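Local coordinates for probable sugar ABC transporter, sugar-binding protein (Streptococcus pneumoniae, PDB 2W7Y) that binds the blood group A-trisaccharide as the solute-binding protein of a probable sugar ABC transporter, and so probably delivers such glycans for uptake, at residues A[187-192]-A[199-204]; A[56-61]-A[342-347]; A[220-225]-A[381-386]. One frame throughout, in Å; residues are numbered along the deposited sequence.

Contact 1. Residues A[187-192]-A[199-204]; sequences QAMASI and YAFGAG
Met189, a selenomethionine on helix 182-193, lays its bent chain against Ala200 and the rim of the Phe201 ring. Its CG comes in at the ring edge, close to the ring plane, 3.6 Å from Phe201 CE1, and the two side chains run obliquely to one another. The selenium follows at the same edge: SE lies 5.3 Å from the centroid of the Phe201 ring and 81° off its normal, a Met-aromatic contact of the edge type. Bends at chi2 and chi3 then turn the chain back, so that CE ends over the methyl of Ala200, with Met189 CE 3.4 Å from Ala200 CB. Met189 is thus folded round that methyl, touching it with CG as well as CE. After a short connection the chain comes back to the helix it has left, and the corner at Ala200 in strand 199-201 rests on Met189; all four touching residues are buried. One turn further along the helix, Ile192 adds a looser touch, CG2 to Ala200 CA at 4.5 Å, and its side chain also touches Ile167, Phe168 and Ala171 of helix 165-171. Phe201 CG sits between its own backbone N and carbonyl carbon (chi1 54°), which carries the ring to the selenomethionine although the CB itself is not aimed at the helix. The same ring meets Phe278 edge-to-face and touches Glu249 and Ile250 of helix 237-252.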
ATOM      1  N   GLN A 187     -17.322  -4.705  18.067  1.00 22.77           N
ATOM      2  CA  GLN A 187     -17.575  -5.455  19.304  1.00 22.83           C
ATOM      3  C   GLN A 187     -16.329  -6.212  19.770  1.00 22.77           C
ATOM      4  O   GLN A 187     -16.087  -6.340  20.969  1.00 22.69           O
ATOM      5  CB  GLN A 187     -18.774  -6.400  19.144  1.00 22.73           C
ATOM      6  CG  GLN A 187     -20.112  -5.666  19.064  1.00 22.93           C
ATOM      7  CD  GLN A 187     -21.245  -6.485  18.464  1.00 23.34           C
ATOM      8  OE1 GLN A 187     -22.174  -5.930  17.871  1.00 23.36           O
ATOM      9  NE2 GLN A 187     -21.184  -7.802  18.624  1.00 23.46           N
ATOM     10  N   ALA A 188     -15.539  -6.692  18.810  1.00 22.90           N
ATOM     11  CA  ALA A 188     -14.256  -7.333  19.094  1.00 23.00           C
ATOM     12  C   ALA A 188     -13.265  -6.316  19.652  1.00 23.04           C
ATOM     13  O   ALA A 188     -12.535  -6.599  20.605  1.00 22.83           O
ATOM     14  CB  ALA A 188     -13.700  -7.991  17.838  1.00 23.02           C
HETATM   15  N   MSE A 189     -13.262  -5.130  19.050  1.00 23.21           N
HETATM   16  CA  MSE A 189     -12.423  -4.019  19.490  1.00 23.48           C
HETATM   17  C   MSE A 189     -12.785  -3.519  20.884  1.00 23.29           C
HETATM   18  O   MSE A 189     -11.900  -3.234  21.689  1.00 23.30           O
HETATM   19  CB  MSE A 189     -12.490  -2.875  18.477  1.00 23.68           C
HETATM   20  CG  MSE A 189     -11.184  -2.570  17.752  1.00 24.60           C
HETATM   21 SE   MSE A 189     -10.172  -4.079  17.027  1.00 27.19          SE
HETATM   22  CE  MSE A 189      -9.038  -4.536  18.531  1.00 25.75           C
ATOM     23  N   ALA A 190     -14.084  -3.421  21.161  1.00 23.26           N
ATOM     24  CA  ALA A 190     -14.583  -3.042  22.484  1.00 23.22           C
ATOM     25  C   ALA A 190     -14.147  -4.037  23.571  1.00 23.15           C
ATOM     26  O   ALA A 190     -13.703  -3.630  24.644  1.00 23.23           O
ATOM     27  CB  ALA A 190     -16.099  -2.891  22.459  1.00 23.09           C
ATOM     28  N   SER A 191     -14.260  -5.332  23.274  1.00 23.24           N
ATOM     29  CA  SER A 191     -13.823  -6.406  24.177  1.00 23.36           C
ATOM     30  C   SER A 191     -12.348  -6.318  24.551  1.00 23.31           C
ATOM     31  O   SER A 191     -11.980  -6.553  25.703  1.00 23.45           O
ATOM     32  CB  SER A 191     -14.088  -7.775  23.547  1.00 23.29           C
ATOM     33  OG  SER A 191     -15.460  -7.942  23.248  1.00 23.81           O
ATOM     34  N   ILE A 192     -11.515  -5.988  23.566  1.00 23.27           N
ATOM     35  CA  ILE A 192     -10.063  -5.920  23.735  1.00 23.26           C
ATOM     36  C   ILE A 192      -9.658  -4.713  24.580  1.00 23.37           C
ATOM     37  O   ILE A 192      -8.704  -4.785  25.360  1.00 23.40           O
ATOM     38  CB  ILE A 192      -9.344  -5.924  22.356  1.00 23.35           C
ATOM     39  CG1 ILE A 192      -9.408  -7.330  21.747  1.00 22.94           C
ATOM     40  CG2 ILE A 192      -7.887  -5.475  22.489  1.00 23.51           C
ATOM     41  CD1 ILE A 192      -9.256  -7.376  20.265  1.00 22.43           C
ATOM     42  N   TYR A 199      -3.848  -1.306  23.557  1.00 22.96           N
ATOM     43  CA  TYR A 199      -4.841  -0.566  22.790  1.00 22.92           C
ATOM     44  C   TYR A 199      -5.265  -1.403  21.586  1.00 22.94           C
ATOM     45  O   TYR A 199      -4.569  -2.349  21.205  1.00 22.97           O
ATOM     46  CB  TYR A 199      -4.334   0.827  22.387  1.00 22.96           C
ATOM     47  CG  TYR A 199      -3.112   0.864  21.490  1.00 22.94           C
ATOM     48  CD1 TYR A 199      -1.821   0.785  22.025  1.00 22.79           C
ATOM     49  CD2 TYR A 199      -3.244   1.019  20.111  1.00 23.05           C
ATOM     50  CE1 TYR A 199      -0.694   0.835  21.202  1.00 22.74           C
ATOM     51  CE2 TYR A 199      -2.123   1.072  19.279  1.00 22.88           C
ATOM     52  CZ  TYR A 199      -0.854   0.978  19.832  1.00 22.97           C
ATOM     53  OH  TYR A 199       0.249   1.028  19.008  1.00 22.70           O
ATOM     54  N   ALA A 200      -6.414  -1.071  21.007  1.00 22.88           N
ATOM     55  CA  ALA A 200      -7.005  -1.878  19.946  1.00 22.82           C
ATOM     56  C   ALA A 200      -6.150  -1.878  18.671  1.00 22.86           C
ATOM     57  O   ALA A 200      -5.607  -2.916  18.276  1.00 22.74           O
ATOM     58  CB  ALA A 200      -8.420  -1.411  19.659  1.00 22.68           C
ATOM     59  N   PHE A 201      -6.022  -0.709  18.049  1.00 22.87           N
ATOM     60  CA  PHE A 201      -5.222  -0.545  16.837  1.00 22.90           C
ATOM     61  C   PHE A 201      -4.618   0.852  16.744  1.00 22.93           C
ATOM     62  O   PHE A 201      -5.084   1.791  17.400  1.00 22.93           O
ATOM     63  CB  PHE A 201      -6.055  -0.855  15.580  1.00 22.91           C
ATOM     64  CG  PHE A 201      -7.342  -0.069  15.477  1.00 22.99           C
ATOM     65  CD1 PHE A 201      -8.538  -0.596  15.966  1.00 23.08           C
ATOM     66  CD2 PHE A 201      -7.363   1.189  14.872  1.00 22.94           C
ATOM     67  CE1 PHE A 201      -9.734   0.124  15.872  1.00 22.71           C
ATOM     68  CE2 PHE A 201      -8.550   1.917  14.772  1.00 23.14           C
ATOM     69  CZ  PHE A 201      -9.741   1.383  15.275  1.00 23.18           C
ATOM     70  N   GLY A 202      -3.573   0.984  15.933  1.00 23.01           N
ATOM     71  CA  GLY A 202      -3.037   2.295  15.584  1.00 22.94           C
ATOM     72  C   GLY A 202      -3.902   2.977  14.539  1.00 22.98           C
ATOM     73  O   GLY A 202      -4.316   2.351  13.563  1.00 23.12           O
ATOM     74  N   ALA A 203      -4.184   4.259  14.753  1.00 23.11           N
ATOM     75  CA  ALA A 203      -4.956   5.059  13.803  1.00 23.27           C
ATOM     76  C   ALA A 203      -4.091   6.153  13.179  1.00 23.39           C
ATOM     77  O   ALA A 203      -3.036   6.498  13.706  1.00 23.59           O
ATOM     78  CB  ALA A 203      -6.184   5.654  14.478  1.00 23.25           C
ATOM     79  N   GLY A 204      -4.551   6.701  12.060  1.00 23.61           N
ATOM     80  CA  GLY A 204      -3.769   7.656  11.272  1.00 23.67           C
ATOM     81  C   GLY A 204      -3.824   7.201   9.829  1.00 23.74           C
ATOM     82  O   GLY A 204      -4.911   7.082   9.260  1.00 23.86           O
TER

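Contact 2. Residues A[56-61]-A[342-347]; sequences AKTMRD and FEKVGA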
ATOM      1  N   ALA A  56      15.861  -3.469   2.881  1.00 23.09           N
ATOM      2  CA  ALA A  56      16.427  -2.311   2.189  1.00 23.28           C
ATOM      3  C   ALA A  56      17.771  -2.638   1.533  1.00 23.32           C
ATOM      4  O   ALA A  56      18.013  -2.262   0.382  1.00 23.53           O
ATOM      5  CB  ALA A  56      16.569  -1.141   3.147  1.00 23.05           C
ATOM      6  N   LYS A  57      18.624  -3.350   2.268  1.00 23.23           N
ATOM      7  CA  LYS A  57      19.938  -3.773   1.795  1.00 23.23           C
ATOM      8  C   LYS A  57      19.816  -4.732   0.609  1.00 23.32           C
ATOM      9  O   LYS A  57      20.563  -4.619  -0.367  1.00 23.38           O
ATOM     10  CB  LYS A  57      20.715  -4.435   2.939  1.00 23.19           C
ATOM     11  CG  LYS A  57      22.218  -4.205   2.910  1.00 23.18           C
ATOM     12  CD  LYS A  57      22.936  -5.212   2.040  1.00 23.49           C
ATOM     13  CE  LYS A  57      24.373  -4.801   1.797  1.00 23.42           C
ATOM     14  NZ  LYS A  57      25.080  -5.812   0.975  1.00 23.63           N
ATOM     15  N   THR A  58      18.876  -5.675   0.705  1.00 23.31           N
ATOM     16  CA  THR A  58      18.566  -6.594  -0.388  1.00 23.25           C
ATOM     17  C   THR A  58      18.186  -5.819  -1.653  1.00 23.34           C
ATOM     18  O   THR A  58      18.695  -6.113  -2.737  1.00 23.56           O
ATOM     19  CB  THR A  58      17.426  -7.562  -0.006  1.00 23.29           C
ATOM     20  OG1 THR A  58      17.782  -8.282   1.182  1.00 23.46           O
ATOM     21  CG2 THR A  58      17.150  -8.553  -1.130  1.00 23.14           C
HETATM   22  N   MSE A  59      17.309  -4.827  -1.500  1.00 23.25           N
HETATM   23  CA  MSE A  59      16.874  -3.984  -2.613  1.00 23.36           C
HETATM   24  C   MSE A  59      18.030  -3.203  -3.227  1.00 23.36           C
HETATM   25  O   MSE A  59      18.166  -3.164  -4.447  1.00 23.22           O
HETATM   26  CB  MSE A  59      15.780  -3.011  -2.166  1.00 23.55           C
HETATM   27  CG  MSE A  59      14.479  -3.657  -1.757  1.00 23.59           C
HETATM   28 SE   MSE A  59      13.581  -4.601  -3.201  1.00 26.98          SE
HETATM   29  CE  MSE A  59      11.846  -4.657  -2.376  1.00 24.99           C
ATOM     30  N   ARG A  60      18.851  -2.584  -2.373  1.00 23.38           N
ATOM     31  CA  ARG A  60      20.040  -1.841  -2.810  1.00 23.35           C
ATOM     32  C   ARG A  60      21.051  -2.735  -3.529  1.00 23.37           C
ATOM     33  O   ARG A  60      21.739  -2.282  -4.448  1.00 23.38           O
ATOM     34  CB  ARG A  60      20.716  -1.118  -1.634  1.00 23.33           C
ATOM     35  CG  ARG A  60      19.908   0.036  -1.047  1.00 23.12           C
ATOM     36  CD  ARG A  60      20.751   0.951  -0.152  1.00 22.90           C
ATOM     37  NE  ARG A  60      21.327   0.265   1.006  1.00 22.64           N
ATOM     38  CZ  ARG A  60      20.726   0.121   2.184  1.00 22.60           C
ATOM     39  NH1 ARG A  60      19.510   0.609   2.388  1.00 22.39           N
ATOM     40  NH2 ARG A  60      21.347  -0.518   3.166  1.00 22.30           N
ATOM     41  N   ASP A  61      21.140  -3.996  -3.106  1.00 23.33           N
ATOM     42  CA  ASP A  61      21.980  -4.988  -3.790  1.00 23.31           C
ATOM     43  C   ASP A  61      21.459  -5.281  -5.193  1.00 23.20           C
ATOM     44  O   ASP A  61      22.242  -5.414  -6.132  1.00 23.23           O
ATOM     45  CB  ASP A  61      22.088  -6.284  -2.977  1.00 23.32           C
ATOM     46  CG  ASP A  61      23.001  -6.148  -1.765  1.00 23.37           C
ATOM     47  OD1 ASP A  61      23.798  -5.188  -1.713  1.00 23.25           O
ATOM     48  OD2 ASP A  61      22.921  -7.009  -0.863  1.00 23.55           O
ATOM     49  N   PHE A 342      10.070 -12.183  -3.718  1.00 22.80           N
ATOM     50  CA  PHE A 342       9.273 -13.048  -2.842  1.00 22.81           C
ATOM     51  C   PHE A 342      10.064 -13.676  -1.688  1.00 22.85           C
ATOM     52  O   PHE A 342       9.610 -13.653  -0.547  1.00 22.78           O
ATOM     53  CB  PHE A 342       8.531 -14.129  -3.645  1.00 22.81           C
ATOM     54  CG  PHE A 342       7.647 -15.007  -2.801  1.00 22.75           C
ATOM     55  CD1 PHE A 342       6.488 -14.501  -2.224  1.00 22.74           C
ATOM     56  CD2 PHE A 342       7.982 -16.337  -2.569  1.00 22.87           C
ATOM     57  CE1 PHE A 342       5.679 -15.304  -1.432  1.00 22.83           C
ATOM     58  CE2 PHE A 342       7.175 -17.147  -1.782  1.00 22.79           C
ATOM     59  CZ  PHE A 342       6.024 -16.631  -1.210  1.00 22.97           C
ATOM     60  N   GLU A 343      11.242 -14.227  -1.986  1.00 23.06           N
ATOM     61  CA  GLU A 343      12.000 -15.038  -1.018  1.00 23.13           C
ATOM     62  C   GLU A 343      12.863 -14.249  -0.025  1.00 23.30           C
ATOM     63  O   GLU A 343      12.908 -14.590   1.157  1.00 23.35           O
ATOM     64  CB  GLU A 343      12.866 -16.075  -1.741  1.00 23.07           C
ATOM     65  CG  GLU A 343      12.087 -17.153  -2.485  1.00 23.18           C
ATOM     66  CD  GLU A 343      12.975 -18.277  -2.990  1.00 23.88           C
ATOM     67  OE1 GLU A 343      12.515 -19.439  -2.996  1.00 24.41           O
ATOM     68  OE2 GLU A 343      14.135 -18.010  -3.377  1.00 23.85           O
ATOM     69  N   LYS A 344      13.567 -13.226  -0.510  1.00 23.37           N
ATOM     70  CA  LYS A 344      14.448 -12.412   0.333  1.00 23.36           C
ATOM     71  C   LYS A 344      13.722 -11.180   0.864  1.00 23.34           C
ATOM     72  O   LYS A 344      13.705 -10.925   2.070  1.00 23.29           O
ATOM     73  CB  LYS A 344      15.710 -12.001  -0.431  1.00 23.30           C
ATOM     74  CG  LYS A 344      16.911 -12.900  -0.198  1.00 23.54           C
ATOM     75  CD  LYS A 344      16.811 -14.205  -0.970  1.00 23.78           C
ATOM     76  CE  LYS A 344      17.843 -15.211  -0.483  1.00 23.95           C
ATOM     77  NZ  LYS A 344      17.615 -15.602   0.939  1.00 24.01           N
ATOM     78  N   VAL A 345      13.149 -10.411  -0.055  1.00 23.33           N
ATOM     79  CA  VAL A 345      12.197  -9.370   0.285  1.00 23.36           C
ATOM     80  C   VAL A 345      10.922 -10.139   0.589  1.00 23.59           C
ATOM     81  O   VAL A 345      10.519 -10.999  -0.187  1.00 23.88           O
ATOM     82  CB  VAL A 345      11.960  -8.418  -0.916  1.00 23.35           C
ATOM     83  CG1 VAL A 345      10.990  -7.302  -0.547  1.00 23.00           C
ATOM     84  CG2 VAL A 345      13.286  -7.864  -1.444  1.00 22.80           C
ATOM     85  N   GLY A 346      10.294  -9.880   1.722  1.00 23.55           N
ATOM     86  CA  GLY A 346       9.096 -10.655   2.045  1.00 23.48           C
ATOM     87  C   GLY A 346       7.856 -10.007   1.471  1.00 23.27           C
ATOM     88  O   GLY A 346       6.951  -9.655   2.213  1.00 23.38           O
ATOM     89  N   ALA A 347       7.818  -9.847   0.149  1.00 23.18           N
ATOM     90  CA  ALA A 347       6.717  -9.152  -0.518  1.00 23.17           C
ATOM     91  C   ALA A 347       6.066  -9.973  -1.631  1.00 23.08           C
ATOM     92  O   ALA A 347       6.603 -10.999  -2.053  1.00 23.05           O
ATOM     93  CB  ALA A 347       7.194  -7.813  -1.048  1.00 23.18           C
TER
HETATM   94  O   HOH W   1      15.776  -8.974   2.866  1.00 23.99           O
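Thr58 and Met59, neighbours on helix 54-69, meet Val345 with different parts of their side chains, joining that helix to the loop that follows helix 335-343. In Met59, a selenomethionine, CG stands beside the backbone N, the chain bends at chi2 (-64°) and then runs on near-extended (chi3 -161°), bringing the terminal methyl to Val345. There Met59 CE lies 3.3 Å from Val345 CG1, and the selenium rests 3.7 Å from Val345 CG2, the two side chains crossing at about a right angle. Val345 offers both branches, CG1 and CG2, and CE lies against each. Thr58 turns its methyl to the same valine, with Thr58 CG2 3.9 Å from Val345 CG2 and 3.8 Å from Lys344 CB. Lys344 shares this contact through its CB, the rest of the chain leading away from the helix. With the Thr58 methyl anti to the backbone N, its hydroxyl is left beside that N, where OG1 bonds Pro54 O one turn back and a water at 2.7 Å. That water donates to Lys344 O over 3.0 Å. Close by, Ala347 touches the bound galactose and belongs to the glycan pocket; Met59 also packs on Tyr46 and Gln155. With no direct hydrogen bond between the segments, their union depends on apolar packing, and the polar link from Thr58 OG1 to the Lys344 carbonyl passes through solvent.

Contact 3. Residues A[220-225]-A[381-386]; sequences NGRKLL and AKAVVP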
ATOM      1  N   ASN A 220     -22.530  -0.426  -4.528  1.00 23.21           N
ATOM      2  CA  ASN A 220     -22.403   1.014  -4.777  1.00 23.20           C
ATOM      3  C   ASN A 220     -21.070   1.597  -4.310  1.00 23.17           C
ATOM      4  O   ASN A 220     -20.509   2.478  -4.961  1.00 23.14           O
ATOM      5  CB  ASN A 220     -23.559   1.780  -4.124  1.00 23.26           C
ATOM      6  CG  ASN A 220     -24.904   1.496  -4.778  1.00 23.13           C
ATOM      7  OD1 ASN A 220     -24.979   1.113  -5.946  1.00 23.21           O
ATOM      8  ND2 ASN A 220     -25.975   1.695  -4.024  1.00 23.06           N
ATOM      9  N   GLY A 221     -20.577   1.100  -3.178  1.00 23.24           N
ATOM     10  CA  GLY A 221     -19.276   1.492  -2.653  1.00 23.12           C
ATOM     11  C   GLY A 221     -18.113   0.963  -3.477  1.00 23.12           C
ATOM     12  O   GLY A 221     -17.075   1.619  -3.577  1.00 23.33           O
ATOM     13  N   ARG A 222     -18.284  -0.223  -4.059  1.00 23.08           N
ATOM     14  CA  ARG A 222     -17.262  -0.839  -4.913  1.00 23.11           C
ATOM     15  C   ARG A 222     -17.086  -0.105  -6.245  1.00 23.13           C
ATOM     16  O   ARG A 222     -15.963   0.087  -6.706  1.00 23.08           O
ATOM     17  CB  ARG A 222     -17.581  -2.316  -5.173  1.00 23.19           C
ATOM     18  CG  ARG A 222     -17.402  -3.227  -3.970  1.00 23.19           C
ATOM     19  CD  ARG A 222     -17.776  -4.669  -4.292  1.00 23.23           C
ATOM     20  NE  ARG A 222     -18.257  -5.359  -3.098  1.00 23.73           N
ATOM     21  CZ  ARG A 222     -19.463  -5.907  -2.963  1.00 23.52           C
ATOM     22  NH1 ARG A 222     -20.331  -5.884  -3.966  1.00 23.39           N
ATOM     23  NH2 ARG A 222     -19.794  -6.500  -1.823  1.00 23.60           N
ATOM     24  N   LYS A 223     -18.195   0.304  -6.860  1.00 23.21           N
ATOM     25  CA  LYS A 223     -18.137   1.023  -8.136  1.00 23.22           C
ATOM     26  C   LYS A 223     -17.640   2.467  -7.979  1.00 23.18           C
ATOM     27  O   LYS A 223     -17.119   3.057  -8.927  1.00 23.18           O
ATOM     28  CB  LYS A 223     -19.472   0.949  -8.892  1.00 23.28           C
ATOM     29  CG  LYS A 223     -20.669   1.570  -8.187  1.00 23.55           C
ATOM     30  CD  LYS A 223     -21.920   1.432  -9.051  1.00 23.64           C
ATOM     31  CE  LYS A 223     -23.118   2.136  -8.430  1.00 23.55           C
ATOM     32  NZ  LYS A 223     -24.354   1.972  -9.244  1.00 23.66           N
ATOM     33  N   LEU A 224     -17.805   3.019  -6.779  1.00 23.18           N
ATOM     34  CA  LEU A 224     -17.167   4.278  -6.392  1.00 23.25           C
ATOM     35  C   LEU A 224     -15.650   4.188  -6.512  1.00 23.32           C
ATOM     36  O   LEU A 224     -15.006   5.134  -6.961  1.00 23.40           O
ATOM     37  CB  LEU A 224     -17.549   4.649  -4.952  1.00 23.24           C
ATOM     38  CG  LEU A 224     -18.449   5.850  -4.635  1.00 23.20           C
ATOM     39  CD1 LEU A 224     -19.590   6.056  -5.638  1.00 22.78           C
ATOM     40  CD2 LEU A 224     -18.981   5.735  -3.212  1.00 22.59           C
ATOM     41  N   LEU A 225     -15.097   3.041  -6.111  1.00 23.44           N
ATOM     42  CA  LEU A 225     -13.660   2.767  -6.184  1.00 23.55           C
ATOM     43  C   LEU A 225     -13.195   2.215  -7.544  1.00 23.55           C
ATOM     44  O   LEU A 225     -12.068   1.731  -7.664  1.00 23.74           O
ATOM     45  CB  LEU A 225     -13.243   1.815  -5.053  1.00 23.49           C
ATOM     46  CG  LEU A 225     -13.294   2.337  -3.610  1.00 23.63           C
ATOM     47  CD1 LEU A 225     -13.350   1.165  -2.628  1.00 22.94           C
ATOM     48  CD2 LEU A 225     -12.096   3.242  -3.298  1.00 23.53           C
ATOM     49  N   ALA A 381     -10.485 -13.593  -0.898  1.00 23.31           N
ATOM     50  CA  ALA A 381     -11.452 -12.672  -0.305  1.00 23.28           C
ATOM     51  C   ALA A 381     -12.758 -12.685  -1.096  1.00 23.32           C
ATOM     52  O   ALA A 381     -12.752 -12.893  -2.318  1.00 23.25           O
ATOM     53  CB  ALA A 381     -10.873 -11.262  -0.260  1.00 23.21           C
ATOM     54  N   LYS A 382     -13.872 -12.479  -0.394  1.00 23.29           N
ATOM     55  CA  LYS A 382     -15.190 -12.388  -1.022  1.00 23.30           C
ATOM     56  C   LYS A 382     -15.261 -11.182  -1.956  1.00 23.25           C
ATOM     57  O   LYS A 382     -15.865 -11.245  -3.022  1.00 23.27           O
ATOM     58  CB  LYS A 382     -16.288 -12.282   0.037  1.00 23.34           C
ATOM     59  CG  LYS A 382     -16.483 -13.523   0.895  1.00 23.78           C
ATOM     60  CD  LYS A 382     -17.577 -13.281   1.925  1.00 24.28           C
ATOM     61  CE  LYS A 382     -17.452 -14.212   3.126  1.00 24.45           C
ATOM     62  NZ  LYS A 382     -18.216 -13.676   4.296  1.00 24.66           N
ATOM     63  N   ALA A 383     -14.645 -10.082  -1.538  1.00 23.39           N
ATOM     64  CA  ALA A 383     -14.553  -8.877  -2.349  1.00 23.42           C
ATOM     65  C   ALA A 383     -13.177  -8.269  -2.199  1.00 23.47           C
ATOM     66  O   ALA A 383     -12.573  -8.318  -1.125  1.00 23.60           O
ATOM     67  CB  ALA A 383     -15.625  -7.869  -1.950  1.00 23.40           C
ATOM     68  N   VAL A 384     -12.679  -7.691  -3.281  1.00 23.55           N
ATOM     69  CA  VAL A 384     -11.375  -7.063  -3.256  1.00 23.43           C
ATOM     70  C   VAL A 384     -11.457  -5.656  -3.870  1.00 23.41           C
ATOM     71  O   VAL A 384     -12.079  -5.461  -4.924  1.00 23.50           O
ATOM     72  CB  VAL A 384     -10.305  -8.003  -3.896  1.00 23.56           C
ATOM     73  CG1 VAL A 384      -9.897  -7.566  -5.307  1.00 23.82           C
ATOM     74  CG2 VAL A 384      -9.115  -8.170  -2.966  1.00 23.46           C
ATOM     75  N   VAL A 385     -10.867  -4.682  -3.174  1.00 23.10           N
ATOM     76  CA  VAL A 385     -10.882  -3.275  -3.591  1.00 23.13           C
ATOM     77  C   VAL A 385      -9.470  -2.733  -3.877  1.00 23.11           C
ATOM     78  O   VAL A 385      -8.492  -3.250  -3.338  1.00 23.03           O
ATOM     79  CB  VAL A 385     -11.599  -2.351  -2.543  1.00 23.10           C
ATOM     80  CG1 VAL A 385     -13.085  -2.674  -2.453  1.00 23.04           C
ATOM     81  CG2 VAL A 385     -10.938  -2.435  -1.170  1.00 23.09           C
ATOM     82  N   PRO A 386      -9.360  -1.706  -4.750  1.00 23.13           N
ATOM     83  CA  PRO A 386      -8.080  -1.023  -4.911  1.00 23.13           C
ATOM     84  C   PRO A 386      -7.910   0.056  -3.837  1.00 23.08           C
ATOM     85  O   PRO A 386      -8.866   0.375  -3.127  1.00 23.21           O
ATOM     86  CB  PRO A 386      -8.196  -0.389  -6.299  1.00 22.96           C
ATOM     87  CG  PRO A 386      -9.650  -0.106  -6.458  1.00 23.10           C
ATOM     88  CD  PRO A 386     -10.397  -1.143  -5.639  1.00 23.19           C
TER
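Leu225, just past the end of helix 219-224, has the largest part in this contact, touching two consecutive residues of the other segment. Its CD1 branch meets the valine, with Leu225 CD1 3.9 Å from Val385 CG1. Nearer the backbone, Leu225 CB approaches Pro386 CD at 4.1 Å, and the carbonyl of the same leucine lies against the proline ring, Leu225 O to Pro386 CG being 3.3 Å. A third touch lies further back along the helix, where Arg222 NE stands 3.8 Å from Ala383 CB. Arg222 sets out beside its backbone N (chi1 -71°) and then runs extended from CG to NE, a reach that brings the polar head across to the strand although its CB is not directed there. Ala383 and Val385, two apart on strand 383-385, both aim CB at the helix, while Val384 between them faces away, the usual alternation of a strand.

Arg222 NE donates to Gly216 O, which holds the head in place beside the alanine methyl, and NH1 forms a long, weak ion pair with Glu219. Leu225 is further enclosed by Asn212 and Leu215 of helix 207-215 and by Val388, Val391 and Trp392 of helix 388-392. Helix 219-224 thus packs beside strand 383-385 of the mixed sheet that includes strand 157-164, the strand pairing in parallel with strand 302-306 through Ala303 and Ser305, while helices 207-215 and 388-392 close round the leucine.

From the N terminus, helix 54-69 supplies the first half of contact 2, whose loop closes only at residues 342-347, about 280 residues later. Contact 1 is nested inside that loop and closes within a few residues, tying helix 182-193 to strand 199-201. Contact 3 opens next, at helix 219-224, and closes at strand 383-385, after contact 2 has closed; contacts 2 and 3 therefore cross, and they lie on opposite sides of the chain's centre. Contacts 1 and 3 follow in series, their nearest atoms about 15 Å apart. Contact 2 reaches the glycan pocket, whereas contacts 1 and 3 join helices to strands away from it.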